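Local coordinates for beta-L-arabinobiosidase (Bacteroides thetaiotaomicron, PDB 5MQR), which is a glycoside hydrolase of plant pectin breakdown by gut bacteria, probably cleaving arabinofuranose-containing sugars, at residues D803-S808 / Y817-I822; K749-N754 / N823-G828; V883-G888 / T923-R928; D943-P948 / G995-E1000. One frame throughout, in Å; residues are numbered along the deposited sequence.

Contact 1: residues D803-S808 / Y817-I822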
loop_
_atom_site.group_PDB
_atom_site.type_symbol
_atom_site.label_atom_id
_atom_site.label_comp_id
_atom_site.label_asym_id
_atom_site.label_seq_id
_atom_site.Cartn_x
_atom_site.Cartn_y
_atom_site.Cartn_z
ATOM N N ASP A 803 28.916 -24.174 28.273
ATOM C CA ASP A 803 28.272 -23.081 27.523
ATOM C C ASP A 803 28.258 -23.329 26.019
ATOM O O ASP A 803 27.789 -22.475 25.284
ATOM C CB ASP A 803 28.965 -21.726 27.757
ATOM C CG ASP A 803 28.671 -21.135 29.110
ATOM O OD1 ASP A 803 27.597 -21.381 29.693
ATOM O OD2 ASP A 803 29.525 -20.378 29.589
ATOM N N GLY A 804 28.738 -24.483 25.554
ATOM C CA GLY A 804 28.977 -24.713 24.132
ATOM C C GLY A 804 30.163 -23.962 23.556
ATOM O O GLY A 804 30.258 -23.804 22.339
HETATM N N MSE A 805 31.074 -23.497 24.410
HETATM C CA MSE A 805 32.130 -22.601 23.972
HETATM C C MSE A 805 33.494 -23.099 24.385
HETATM O O MSE A 805 34.282 -22.384 25.015
HETATM C CB MSE A 805 31.855 -21.170 24.448
HETATM C CG MSE A 805 30.416 -20.729 24.209
HETATM SE SE MSE A 805 30.178 -18.897 24.860
HETATM C CE MSE A 805 28.309 -18.647 24.292
ATOM N N GLU A 806 33.811 -24.323 23.982
ATOM C CA GLU A 806 35.144 -24.874 24.227
ATOM C C GLU A 806 36.283 -24.012 23.631
ATOM O O GLU A 806 36.111 -23.342 22.606
ATOM C CB GLU A 806 35.224 -26.308 23.703
ATOM C CG GLU A 806 35.224 -26.418 22.188
ATOM C CD GLU A 806 35.372 -27.845 21.644
ATOM O OE1 GLU A 806 35.476 -28.836 22.437
ATOM O OE2 GLU A 806 35.414 -27.953 20.379
ATOM N N GLU A 807 37.439 -24.060 24.297
ATOM C CA GLU A 807 38.648 -23.325 23.908
ATOM C C GLU A 807 38.471 -21.795 23.873
ATOM O O GLU A 807 39.088 -21.117 23.046
ATOM C CB GLU A 807 39.212 -23.788 22.546
ATOM C CG GLU A 807 39.101 -25.257 22.178
ATOM C CD GLU A 807 39.534 -26.209 23.262
ATOM O OE1 GLU A 807 40.574 -25.977 23.907
ATOM O OE2 GLU A 807 38.792 -27.203 23.456
ATOM N N SER A 808 37.640 -21.257 24.762
ATOM C CA SER A 808 37.574 -19.822 24.947
ATOM C C SER A 808 38.860 -19.392 25.649
ATOM O O SER A 808 39.513 -20.206 26.290
ATOM C CB SER A 808 36.349 -19.431 25.778
ATOM O OG SER A 808 36.499 -19.759 27.151
ATOM N N TYR A 817 34.548 -21.305 36.699
ATOM C CA TYR A 817 34.667 -19.875 36.608
ATOM C C TYR A 817 33.273 -19.240 36.489
ATOM O O TYR A 817 32.354 -19.807 35.881
ATOM C CB TYR A 817 35.534 -19.476 35.416
ATOM C CG TYR A 817 36.987 -19.929 35.425
ATOM C CD1 TYR A 817 37.639 -20.333 36.606
ATOM C CD2 TYR A 817 37.731 -19.905 34.248
ATOM C CE1 TYR A 817 38.977 -20.718 36.588
ATOM C CE2 TYR A 817 39.064 -20.290 34.224
ATOM C CZ TYR A 817 39.677 -20.692 35.401
ATOM O OH TYR A 817 40.971 -21.089 35.377
ATOM N N ALA A 818 33.150 -18.046 37.056
ATOM C CA ALA A 818 31.931 -17.273 36.974
ATOM C C ALA A 818 31.918 -16.504 35.653
ATOM O O ALA A 818 32.415 -15.394 35.553
ATOM C CB ALA A 818 31.803 -16.341 38.166
ATOM N N ARG A 819 31.315 -17.123 34.644
ATOM C CA ARG A 819 31.238 -16.573 33.297
ATOM C C ARG A 819 29.960 -15.727 33.118
ATOM O O ARG A 819 28.911 -16.096 33.667
ATOM C CB ARG A 819 31.285 -17.717 32.298
ATOM C CG ARG A 819 32.646 -18.386 32.221
ATOM C CD ARG A 819 32.595 -19.720 31.485
ATOM N NE ARG A 819 32.132 -19.572 30.108
ATOM C CZ ARG A 819 32.865 -19.191 29.053
ATOM N NH1 ARG A 819 34.155 -18.896 29.165
ATOM N NH2 ARG A 819 32.286 -19.121 27.851
ATOM N N PRO A 820 30.033 -14.595 32.367
ATOM C CA PRO A 820 28.802 -13.793 32.203
ATOM C C PRO A 820 27.738 -14.438 31.338
ATOM O O PRO A 820 26.641 -13.902 31.277
ATOM C CB PRO A 820 29.295 -12.488 31.560
ATOM C CG PRO A 820 30.580 -12.854 30.920
ATOM C CD PRO A 820 31.197 -13.856 31.860
ATOM N N THR A 821 28.064 -15.550 30.669
ATOM C CA THR A 821 27.066 -16.423 30.056
ATOM C C THR A 821 26.008 -16.879 31.061
ATOM O O THR A 821 24.878 -16.361 31.065
ATOM C CB THR A 821 27.702 -17.687 29.458
ATOM O OG1 THR A 821 28.601 -18.261 30.421
ATOM C CG2 THR A 821 28.445 -17.363 28.162
ATOM N N ILE A 822 26.375 -17.837 31.912
ATOM C CA ILE A 822 25.394 -18.505 32.782
ATOM C C ILE A 822 24.783 -17.538 33.802
ATOM O O ILE A 822 23.606 -17.644 34.111
ATOM C CB ILE A 822 25.939 -19.793 33.454
ATOM C CG1 ILE A 822 24.840 -20.454 34.298
ATOM C CG2 ILE A 822 27.143 -19.504 34.331
ATOM C CD1 ILE A 822 25.063 -21.921 34.613
#
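Asp-803 and Arg-819 meet through a single carboxylate oxygen. In this salt bridge NE of Arg-819 lies 2.8 Å from OD2 of Asp-803, and the bond is nearly straight, with an N-H...O angle of 172°. The acceptor sits at the edge of the guanidinium group, in its plane, and is approached almost along its own C-O bond. The two flat groups are turned 39° apart, and the side chains slide past each other in opposite directions. A bend in the arginine chain at chi3 (60°) sets the guanidinium across the end of the aspartate.

Thr-821, its side chain heading against that of Asp-803, brings OG1 to the same oxygen at roughly a right angle to NE and donates to it. The modelled separation of 2.5 Å between OG1 of Thr-821 and OD2 of Asp-803 is very short, so the exact length is doubtful. The methyl of this threonine points at the end of the selenomethionine Met-805, CG2 to SE 4.0 Å, tip to tip. The same SE also lies at the in-plane edge of the guanidinium, 3.7 Å from NH2 of Arg-819. A weak bond from NH1 of Arg-819 to OG of Ser-808, 3.2 Å long, adds a looser hold; that hydroxyl has its stronger partner in Asp-800.

All six touching residues are buried, and their chemistry is largely polar. OD2 takes two donors while OD1 of Asp-803 is engaged by Ser-751, so both carboxylate oxygens are satisfied away from solvent. The implication is that the straight NE bond probably holds the guanidinium in its orientation, with selenium and methyl packing beside it, at the start of helix 820-839.

Contact 2: residues K749-N754 / N823-G828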
loop_
_atom_site.group_PDB
_atom_site.type_symbol
_atom_site.label_atom_id
_atom_site.label_comp_id
_atom_site.label_asym_id
_atom_site.label_seq_id
_atom_site.Cartn_x
_atom_site.Cartn_y
_atom_site.Cartn_z
ATOM N N LYS A 749 23.616 -30.755 30.206
ATOM C CA LYS A 749 24.909 -30.625 29.542
ATOM C C LYS A 749 25.182 -29.230 28.993
ATOM O O LYS A 749 26.304 -28.956 28.601
ATOM C CB LYS A 749 25.051 -31.655 28.400
ATOM C CG LYS A 749 25.005 -33.123 28.831
ATOM C CD LYS A 749 26.195 -33.489 29.698
ATOM C CE LYS A 749 26.187 -34.967 30.054
ATOM N NZ LYS A 749 27.034 -35.190 31.264
ATOM N N PHE A 750 24.169 -28.366 28.948
ATOM C CA PHE A 750 24.349 -27.015 28.437
ATOM C C PHE A 750 23.577 -25.976 29.234
ATOM O O PHE A 750 22.430 -26.213 29.651
ATOM C CB PHE A 750 23.946 -26.933 26.961
ATOM C CG PHE A 750 24.825 -27.740 26.048
ATOM C CD1 PHE A 750 26.071 -27.261 25.662
ATOM C CD2 PHE A 750 24.429 -28.989 25.606
ATOM C CE1 PHE A 750 26.904 -28.008 24.834
ATOM C CE2 PHE A 750 25.249 -29.736 24.771
ATOM C CZ PHE A 750 26.489 -29.251 24.389
ATOM N N SER A 751 24.225 -24.827 29.436
ATOM C CA SER A 751 23.605 -23.691 30.072
ATOM C C SER A 751 22.299 -23.360 29.363
ATOM O O SER A 751 22.119 -23.661 28.175
ATOM C CB SER A 751 24.525 -22.471 30.033
ATOM O OG SER A 751 25.775 -22.729 30.647
ATOM N N SER A 752 21.395 -22.735 30.115
ATOM C CA SER A 752 20.030 -22.473 29.647
ATOM C C SER A 752 19.557 -21.050 29.928
ATOM O O SER A 752 19.675 -20.575 31.075
ATOM C CB SER A 752 19.063 -23.451 30.322
ATOM O OG SER A 752 17.728 -23.097 30.028
ATOM N N TRP A 753 19.005 -20.400 28.894
ATOM C CA TRP A 753 18.147 -19.216 29.074
ATOM C C TRP A 753 16.717 -19.509 28.671
ATOM O O TRP A 753 15.981 -18.628 28.256
ATOM C CB TRP A 753 18.712 -17.955 28.403
ATOM C CG TRP A 753 18.718 -17.827 26.909
ATOM C CD1 TRP A 753 17.783 -17.231 26.160
ATOM C CD2 TRP A 753 19.753 -18.233 26.002
ATOM N NE1 TRP A 753 18.130 -17.251 24.844
ATOM C CE2 TRP A 753 19.349 -17.850 24.717
ATOM C CE3 TRP A 753 20.986 -18.864 26.154
ATOM C CZ2 TRP A 753 20.117 -18.096 23.582
ATOM C CZ3 TRP A 753 21.756 -19.105 25.025
ATOM C CH2 TRP A 753 21.316 -18.733 23.757
ATOM N N ASN A 754 16.275 -20.736 28.912
ATOM C CA ASN A 754 15.002 -21.189 28.357
ATOM C C ASN A 754 13.757 -20.605 28.978
ATOM O O ASN A 754 12.735 -20.510 28.289
ATOM C CB ASN A 754 14.916 -22.703 28.371
ATOM C CG ASN A 754 15.911 -23.338 27.431
ATOM O OD1 ASN A 754 16.388 -22.716 26.464
ATOM N ND2 ASN A 754 16.272 -24.571 27.731
ATOM N N ASN A 823 25.561 -16.573 34.285
ATOM C CA ASN A 823 25.020 -15.559 35.205
ATOM C C ASN A 823 23.938 -14.661 34.583
ATOM O O ASN A 823 22.940 -14.386 35.238
ATOM C CB ASN A 823 26.131 -14.733 35.847
ATOM C CG ASN A 823 26.889 -15.532 36.883
ATOM O OD1 ASN A 823 26.345 -15.811 37.960
ATOM N ND2 ASN A 823 28.122 -15.967 36.549
ATOM N N SER A 824 24.126 -14.228 33.340
ATOM C CA SER A 824 23.125 -13.421 32.676
ATOM C C SER A 824 21.907 -14.280 32.341
ATOM O O SER A 824 20.773 -13.819 32.439
ATOM C CB SER A 824 23.697 -12.813 31.395
ATOM O OG SER A 824 24.751 -11.922 31.678
ATOM N N TYR A 825 22.161 -15.520 31.917
ATOM C CA TYR A 825 21.091 -16.428 31.564
ATOM C C TYR A 825 20.169 -16.658 32.773
ATOM O O TYR A 825 18.944 -16.650 32.645
ATOM C CB TYR A 825 21.605 -17.801 31.096
ATOM C CG TYR A 825 22.506 -17.885 29.881
ATOM C CD1 TYR A 825 22.655 -16.832 28.973
ATOM C CD2 TYR A 825 23.175 -19.063 29.620
ATOM C CE1 TYR A 825 23.482 -16.948 27.869
ATOM C CE2 TYR A 825 23.992 -19.200 28.516
ATOM C CZ TYR A 825 24.160 -18.141 27.650
ATOM O OH TYR A 825 24.992 -18.323 26.569
HETATM N N MSE A 826 20.766 -16.868 33.934
HETATM C CA MSE A 826 19.999 -17.149 35.144
HETATM C C MSE A 826 19.310 -15.888 35.581
HETATM O O MSE A 826 18.144 -15.956 35.991
HETATM C CB MSE A 826 20.849 -17.776 36.228
HETATM C CG MSE A 826 21.385 -19.150 35.782
HETATM SE SE MSE A 826 19.983 -20.471 35.413
HETATM C CE MSE A 826 19.340 -20.793 37.237
ATOM N N TYR A 827 19.979 -14.733 35.452
ATOM C CA TYR A 827 19.293 -13.449 35.651
ATOM C C TYR A 827 18.015 -13.388 34.797
ATOM O O TYR A 827 16.918 -13.129 35.313
ATOM C CB TYR A 827 20.190 -12.247 35.321
ATOM C CG TYR A 827 19.411 -10.969 35.289
ATOM C CD1 TYR A 827 19.054 -10.318 36.467
ATOM C CD2 TYR A 827 18.974 -10.428 34.083
ATOM C CE1 TYR A 827 18.301 -9.146 36.450
ATOM C CE2 TYR A 827 18.225 -9.258 34.056
ATOM C CZ TYR A 827 17.892 -8.621 35.235
ATOM O OH TYR A 827 17.149 -7.471 35.186
ATOM N N GLY A 828 18.181 -13.617 33.495
ATOM C CA GLY A 828 17.084 -13.637 32.537
ATOM C C GLY A 828 15.972 -14.614 32.885
ATOM O O GLY A 828 14.785 -14.263 32.788
#
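Ser-751 meets Tyr-825 at the rim of its ring: CB of the serine lies in the ring plane, 3.6 Å from CE2. Besides Asp-803, the serine hydroxyl has Gln-798 as a partner. At Ser-752 the backbone does the touching, with O 3.4 Å from CB of Tyr-825; Asn-829 supplies this carbonyl with a hydrogen bond. The hydroxyl of Ser-752 accepts from N of Asn-754 at 3.0 Å, an ST turn, and also pairs with Glu-781.

Trp-753 follows with the main aromatic contact. Its CG lies between the backbone N and the carbonyl carbon (chi1 71°), and the indole crosses the tyrosine so that CE3 sits over the centre of the Tyr-825 ring, 3.6 Å from CZ. The ring planes are inclined at 45°. A leucine in place of Tyr-825 would probably leave CE3 of Trp-753 without the ring face beneath it and Gln-953 without its hydroxyl partner.

Trp-753 stands at the N-cap position of helix 754-765, and Tyr-825 belongs to the first turns of helix 820-839. Such packing of an interhelical loop against a neighbouring helix fits the helical toroid of six-hairpin glycosidases.

Contact 3: residues V883-G888 / T923-R928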
loop_
_atom_site.group_PDB
_atom_site.type_symbol
_atom_site.label_atom_id
_atom_site.label_comp_id
_atom_site.label_asym_id
_atom_site.label_seq_id
_atom_site.Cartn_x
_atom_site.Cartn_y
_atom_site.Cartn_z
ATOM N N VAL A 883 40.195 -10.588 29.692
ATOM C CA VAL A 883 39.978 -10.715 28.266
ATOM C C VAL A 883 38.554 -10.268 27.939
ATOM O O VAL A 883 37.582 -10.720 28.559
ATOM C CB VAL A 883 40.263 -12.154 27.762
ATOM C CG1 VAL A 883 39.416 -13.205 28.469
ATOM C CG2 VAL A 883 40.098 -12.233 26.244
ATOM N N ARG A 884 38.441 -9.343 26.995
ATOM C CA ARG A 884 37.149 -8.923 26.495
ATOM C C ARG A 884 36.681 -9.961 25.476
ATOM O O ARG A 884 37.369 -10.205 24.458
ATOM C CB ARG A 884 37.225 -7.552 25.837
ATOM C CG ARG A 884 37.702 -6.418 26.729
ATOM C CD ARG A 884 37.558 -5.111 25.973
ATOM N NE ARG A 884 38.019 -3.941 26.715
ATOM C CZ ARG A 884 39.292 -3.597 26.915
ATOM N NH1 ARG A 884 40.295 -4.343 26.449
ATOM N NH2 ARG A 884 39.562 -2.497 27.605
ATOM N N GLU A 885 35.533 -10.571 25.758
ATOM C CA GLU A 885 34.944 -11.590 24.874
ATOM C C GLU A 885 33.535 -11.180 24.476
ATOM O O GLU A 885 32.936 -10.320 25.101
ATOM C CB GLU A 885 34.926 -12.962 25.566
ATOM C CG GLU A 885 36.311 -13.520 25.877
ATOM C CD GLU A 885 36.280 -14.759 26.760
ATOM O OE1 GLU A 885 35.663 -14.734 27.854
ATOM O OE2 GLU A 885 36.879 -15.774 26.351
ATOM N N ALA A 886 32.999 -11.830 23.455
ATOM C CA ALA A 886 31.625 -11.556 23.025
ATOM C C ALA A 886 30.632 -11.844 24.149
ATOM O O ALA A 886 29.577 -11.184 24.218
ATOM C CB ALA A 886 31.265 -12.376 21.789
ATOM N N ILE A 887 30.977 -12.812 25.021
ATOM C CA ILE A 887 30.109 -13.157 26.140
ATOM C C ILE A 887 29.882 -11.977 27.080
ATOM O O ILE A 887 28.894 -11.952 27.773
ATOM C CB ILE A 887 30.557 -14.401 26.950
ATOM C CG1 ILE A 887 31.940 -14.215 27.589
ATOM C CG2 ILE A 887 30.504 -15.638 26.070
ATOM C CD1 ILE A 887 32.266 -15.258 28.660
ATOM N N GLY A 888 30.783 -11.001 27.084
ATOM C CA GLY A 888 30.606 -9.781 27.878
ATOM C C GLY A 888 29.445 -8.879 27.468
ATOM O O GLY A 888 29.100 -7.946 28.212
ATOM N N THR A 923 33.940 -10.870 16.192
ATOM C CA THR A 923 34.774 -11.935 16.727
ATOM C C THR A 923 34.196 -12.371 18.081
ATOM O O THR A 923 33.341 -11.669 18.667
ATOM C CB THR A 923 36.210 -11.454 16.908
ATOM O OG1 THR A 923 36.199 -10.227 17.648
ATOM C CG2 THR A 923 36.894 -11.231 15.568
ATOM N N THR A 924 34.613 -13.554 18.531
ATOM C CA THR A 924 34.241 -14.069 19.857
ATOM C C THR A 924 35.169 -13.588 20.968
ATOM O O THR A 924 34.869 -13.802 22.133
ATOM C CB THR A 924 34.203 -15.600 19.897
ATOM O OG1 THR A 924 35.257 -16.140 19.085
ATOM C CG2 THR A 924 32.859 -16.101 19.407
ATOM N N ALA A 925 36.275 -12.943 20.604
ATOM C CA ALA A 925 37.241 -12.426 21.558
ATOM C C ALA A 925 37.922 -11.230 20.938
ATOM O O ALA A 925 38.046 -11.129 19.708
ATOM C CB ALA A 925 38.274 -13.492 21.909
ATOM N N GLU A 926 38.346 -10.305 21.776
ATOM C CA GLU A 926 38.946 -9.083 21.267
ATOM C C GLU A 926 40.207 -9.403 20.457
ATOM O O GLU A 926 41.062 -10.166 20.892
ATOM C CB GLU A 926 39.238 -8.102 22.410
ATOM C CG GLU A 926 40.202 -8.632 23.466
ATOM C CD GLU A 926 40.401 -7.695 24.618
ATOM O OE1 GLU A 926 40.202 -6.469 24.465
ATOM O OE2 GLU A 926 40.779 -8.209 25.690
ATOM N N ARG A 927 40.321 -8.798 19.283
ATOM C CA ARG A 927 41.419 -9.108 18.358
ATOM C C ARG A 927 42.818 -8.731 18.889
ATOM O O ARG A 927 43.813 -9.359 18.504
ATOM C CB ARG A 927 41.141 -8.467 17.009
ATOM C CG ARG A 927 39.911 -9.077 16.353
ATOM C CD ARG A 927 39.546 -8.371 15.069
ATOM N NE ARG A 927 40.455 -8.719 13.985
ATOM C CZ ARG A 927 40.637 -8.007 12.868
ATOM N NH1 ARG A 927 39.978 -6.866 12.640
ATOM N NH2 ARG A 927 41.500 -8.442 11.960
ATOM N N ARG A 928 42.881 -7.734 19.782
ATOM C CA ARG A 928 44.132 -7.327 20.457
ATOM C C ARG A 928 44.724 -8.333 21.436
ATOM O O ARG A 928 45.878 -8.189 21.838
ATOM C CB ARG A 928 43.932 -6.007 21.227
ATOM C CG ARG A 928 42.982 -6.080 22.428
ATOM C CD ARG A 928 43.017 -4.779 23.216
ATOM N NE ARG A 928 42.427 -3.679 22.460
ATOM C CZ ARG A 928 41.117 -3.450 22.332
ATOM N NH1 ARG A 928 40.208 -4.236 22.912
ATOM N NH2 ARG A 928 40.704 -2.411 21.621
HETATM O O HOH W 1 33.033 -15.248 23.615
#
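Arg-884 and Arg-928 both present the edge of the guanidinium group to the carboxylate of Glu-926, and both use NH1. NH1 of Arg-884 reaches OE1 of Glu-926 at 2.9 Å, on the syn lone pair; NH1 of Arg-928 reaches that oxygen at 2.7 Å, nearly along its C-O bond. The two guanidinium planes stand 67° apart, and both cations share this one oxygen. The other oxygen, OE2, is met from above the carboxylate plane by N of Arg-884, 2.9 Å away in an almost straight bond.

The extended chain of Glu-926, with CG set between its backbone N and carbonyl carbon (chi1 60°), brings the carboxylate alongside CB of Arg-884. An alanine in place of Glu-926 would probably leave Arg-884 and Arg-928, whose NH1 atoms lie close together, without the carboxylate they share, and the amide of Arg-884 without its acceptor. Second partners steady the cations: Glu-909 for Arg-928 and the carbonyl of His-869 for Arg-884.

Backbone bonds carry the rest. N of Glu-926 donates to O of Arg-884 (2.9 Å), and N of Ala-886 to O of Thr-924 (3.0 Å). A water held 2.8 Å from O of Thr-924 adds a weak link to the amide of Ile-887. Glu-885 and Ala-925 thus form an isolated beta bridge between two loops, closed on one flank by a three-residue salt-bridge network within the glycoside hydrolase domain.

Contact 4: residues D943-P948 / G995-E1000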
loop_
_atom_site.group_PDB
_atom_site.type_symbol
_atom_site.label_atom_id
_atom_site.label_comp_id
_atom_site.label_asym_id
_atom_site.label_seq_id
_atom_site.Cartn_x
_atom_site.Cartn_y
_atom_site.Cartn_z
ATOM N N ASP A 943 38.093 -18.925 20.776
ATOM C CA ASP A 943 39.083 -17.909 21.141
ATOM C C ASP A 943 39.263 -16.826 20.078
ATOM O O ASP A 943 40.354 -16.243 19.959
ATOM C CB ASP A 943 40.432 -18.562 21.528
ATOM C CG ASP A 943 41.071 -19.351 20.404
ATOM O OD1 ASP A 943 40.374 -19.731 19.417
ATOM O OD2 ASP A 943 42.307 -19.589 20.534
ATOM N N GLY A 944 38.207 -16.521 19.322
ATOM C CA GLY A 944 38.270 -15.387 18.407
ATOM C C GLY A 944 37.488 -15.471 17.116
ATOM O O GLY A 944 36.973 -14.462 16.656
ATOM N N ALA A 945 37.399 -16.660 16.528
ATOM C CA ALA A 945 36.689 -16.851 15.262
ATOM C C ALA A 945 35.239 -16.389 15.364
ATOM O O ALA A 945 34.715 -16.241 16.471
ATOM C CB ALA A 945 36.748 -18.327 14.854
ATOM N N ILE A 946 34.585 -16.189 14.220
ATOM C CA ILE A 946 33.185 -15.736 14.201
ATOM C C ILE A 946 32.301 -16.956 14.352
ATOM O O ILE A 946 32.420 -17.915 13.591
ATOM C CB ILE A 946 32.835 -14.972 12.913
ATOM C CG1 ILE A 946 33.748 -13.760 12.765
ATOM C CG2 ILE A 946 31.367 -14.538 12.882
ATOM C CD1 ILE A 946 33.493 -12.939 11.529
ATOM N N TRP A 947 31.432 -16.911 15.359
ATOM C CA TRP A 947 30.416 -17.944 15.627
ATOM C C TRP A 947 29.031 -17.274 15.521
ATOM O O TRP A 947 28.719 -16.371 16.301
ATOM C CB TRP A 947 30.589 -18.523 17.034
ATOM C CG TRP A 947 31.661 -19.544 17.146
ATOM C CD1 TRP A 947 33.005 -19.313 17.343
ATOM C CD2 TRP A 947 31.506 -20.958 17.073
ATOM N NE1 TRP A 947 33.685 -20.492 17.373
ATOM C CE2 TRP A 947 32.794 -21.526 17.218
ATOM C CE3 TRP A 947 30.409 -21.806 16.883
ATOM C CZ2 TRP A 947 33.008 -22.914 17.193
ATOM C CZ3 TRP A 947 30.616 -23.176 16.860
ATOM C CH2 TRP A 947 31.911 -23.722 17.004
ATOM N N PRO A 948 28.196 -17.700 14.562
ATOM C CA PRO A 948 26.854 -17.114 14.507
ATOM C C PRO A 948 26.071 -17.195 15.824
ATOM O O PRO A 948 25.333 -16.262 16.134
ATOM C CB PRO A 948 26.167 -17.900 13.372
ATOM C CG PRO A 948 27.300 -18.276 12.462
ATOM C CD PRO A 948 28.517 -18.467 13.348
ATOM N N GLY A 995 26.871 -22.379 8.459
ATOM C CA GLY A 995 27.724 -23.395 9.057
ATOM C C GLY A 995 27.997 -23.109 10.520
ATOM O O GLY A 995 27.265 -22.358 11.173
ATOM N N GLU A 996 29.072 -23.701 11.020
ATOM C CA GLU A 996 29.363 -23.674 12.439
ATOM C C GLU A 996 30.084 -22.407 12.876
ATOM O O GLU A 996 29.638 -21.725 13.795
ATOM C CB GLU A 996 30.132 -24.928 12.833
ATOM C CG GLU A 996 29.340 -26.205 12.585
ATOM C CD GLU A 996 30.127 -27.441 12.961
ATOM O OE1 GLU A 996 30.526 -27.594 14.158
ATOM O OE2 GLU A 996 30.357 -28.245 12.031
ATOM N N TYR A 997 31.206 -22.121 12.233
ATOM C CA TYR A 997 32.005 -20.940 12.528
ATOM C C TYR A 997 32.944 -20.641 11.385
ATOM O O TYR A 997 33.230 -21.521 10.571
ATOM C CB TYR A 997 32.774 -21.112 13.852
ATOM C CG TYR A 997 33.998 -22.030 13.873
ATOM C CD1 TYR A 997 33.950 -23.347 13.407
ATOM C CD2 TYR A 997 35.189 -21.590 14.435
ATOM C CE1 TYR A 997 35.072 -24.173 13.470
ATOM C CE2 TYR A 997 36.315 -22.403 14.506
ATOM C CZ TYR A 997 36.259 -23.692 14.021
ATOM O OH TYR A 997 37.392 -24.490 14.122
ATOM N N LEU A 998 33.424 -19.401 11.325
ATOM C CA LEU A 998 34.235 -18.958 10.186
ATOM C C LEU A 998 35.378 -18.027 10.573
ATOM O O LEU A 998 35.376 -17.396 11.637
ATOM C CB LEU A 998 33.335 -18.253 9.154
ATOM C CG LEU A 998 32.661 -16.984 9.682
ATOM C CD1 LEU A 998 32.880 -15.820 8.736
ATOM C CD2 LEU A 998 31.176 -17.150 9.977
ATOM N N ASP A 999 36.329 -17.930 9.663
ATOM C CA ASP A 999 37.492 -17.082 9.810
ATOM C C ASP A 999 37.085 -15.605 9.708
ATOM O O ASP A 999 36.406 -15.208 8.765
ATOM C CB ASP A 999 38.519 -17.445 8.737
ATOM C CG ASP A 999 39.832 -16.737 8.931
ATOM O OD1 ASP A 999 39.875 -15.490 8.819
ATOM O OD2 ASP A 999 40.823 -17.417 9.223
ATOM N N GLU A 1000 37.487 -14.815 10.703
ATOM C CA GLU A 1000 37.053 -13.424 10.833
ATOM C C GLU A 1000 37.623 -12.484 9.762
ATOM O O GLU A 1000 36.990 -11.468 9.421
ATOM C CB GLU A 1000 37.358 -12.876 12.247
ATOM C CG GLU A 1000 38.811 -12.452 12.533
ATOM C CD GLU A 1000 39.827 -13.596 12.697
ATOM O OE1 GLU A 1000 39.430 -14.790 12.805
ATOM O OE2 GLU A 1000 41.053 -13.290 12.748
#
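Trp-947 and Tyr-997 form the aromatic heart, but it is the methylene of the tyrosine that sits squarely on the indole. CB of Tyr-997 lies over the face of the five-membered ring, 3.5 Å from its centroid, a CH-pi contact. With CG between its backbone N and carbonyl carbon (chi1 75°), the tyrosine ring is nearly parallel to the indole (19°) yet slid aside, so that the rings barely overlap and CZ2 of Trp-947 comes over the rim of the phenol. At the phenol edge CB of Ala-945 packs in plane, 3.6 Å from CD2 of Tyr-997.

Alongside the aromatic pair the backbones run antiparallel. N of Ile-946 donates to O of Leu-998 at 3.0 Å, and N of Leu-998 returns the bond to O of Ile-946 at 2.9 Å, one hydrogen-bonded pair. Beside it CB of Ile-946 touches CG of Leu-998 at 3.8 Å, and CD1 of Ile-946 rests 3.7 Å from CA of Glu-1000.

A second shell positions this layer. Glu-941 takes NE1 of Trp-947 on its carbonyl and the hydroxyl of Tyr-997 on its carboxylate, fixing both aromatics from one residue. Arg-933 pairs with Asp-999 and Glu-1000.

Trp-947 occupies the N-cap position of helix 948-964. Pro-948 lays its CD 3.5 Å from O of Glu-996 and touches Tyr-982, while Leu-998 packs on Ser-985, placing the bridge beside helix 972-985.

How the contacts relate
Contact 1 touches all three others within one glycoside hydrolase domain. It lies inside the loop closed by contact 2, their centres about 11 Å apart, and OG of Ser-751 probably bonds OD1 of Asp-803 (2.5 Å). Contact 1 also meets contact 3, where CG2 of Ile-887 packs 3.5 Å from SE of Met-805, and contact 4, where O of Glu-807 lies 3.3 Å from CB of Asp-943. Contact 3 joins contact 4 through OG1 of Thr-924 and O of Ala-945 (2.7 Å), whereas contact 2 touches neither. A bound buffer molecule lies about 6 Å from the side chain of Glu-996 and about 10 Å from that of Met-805, and may mark a pocket bordered by these loops.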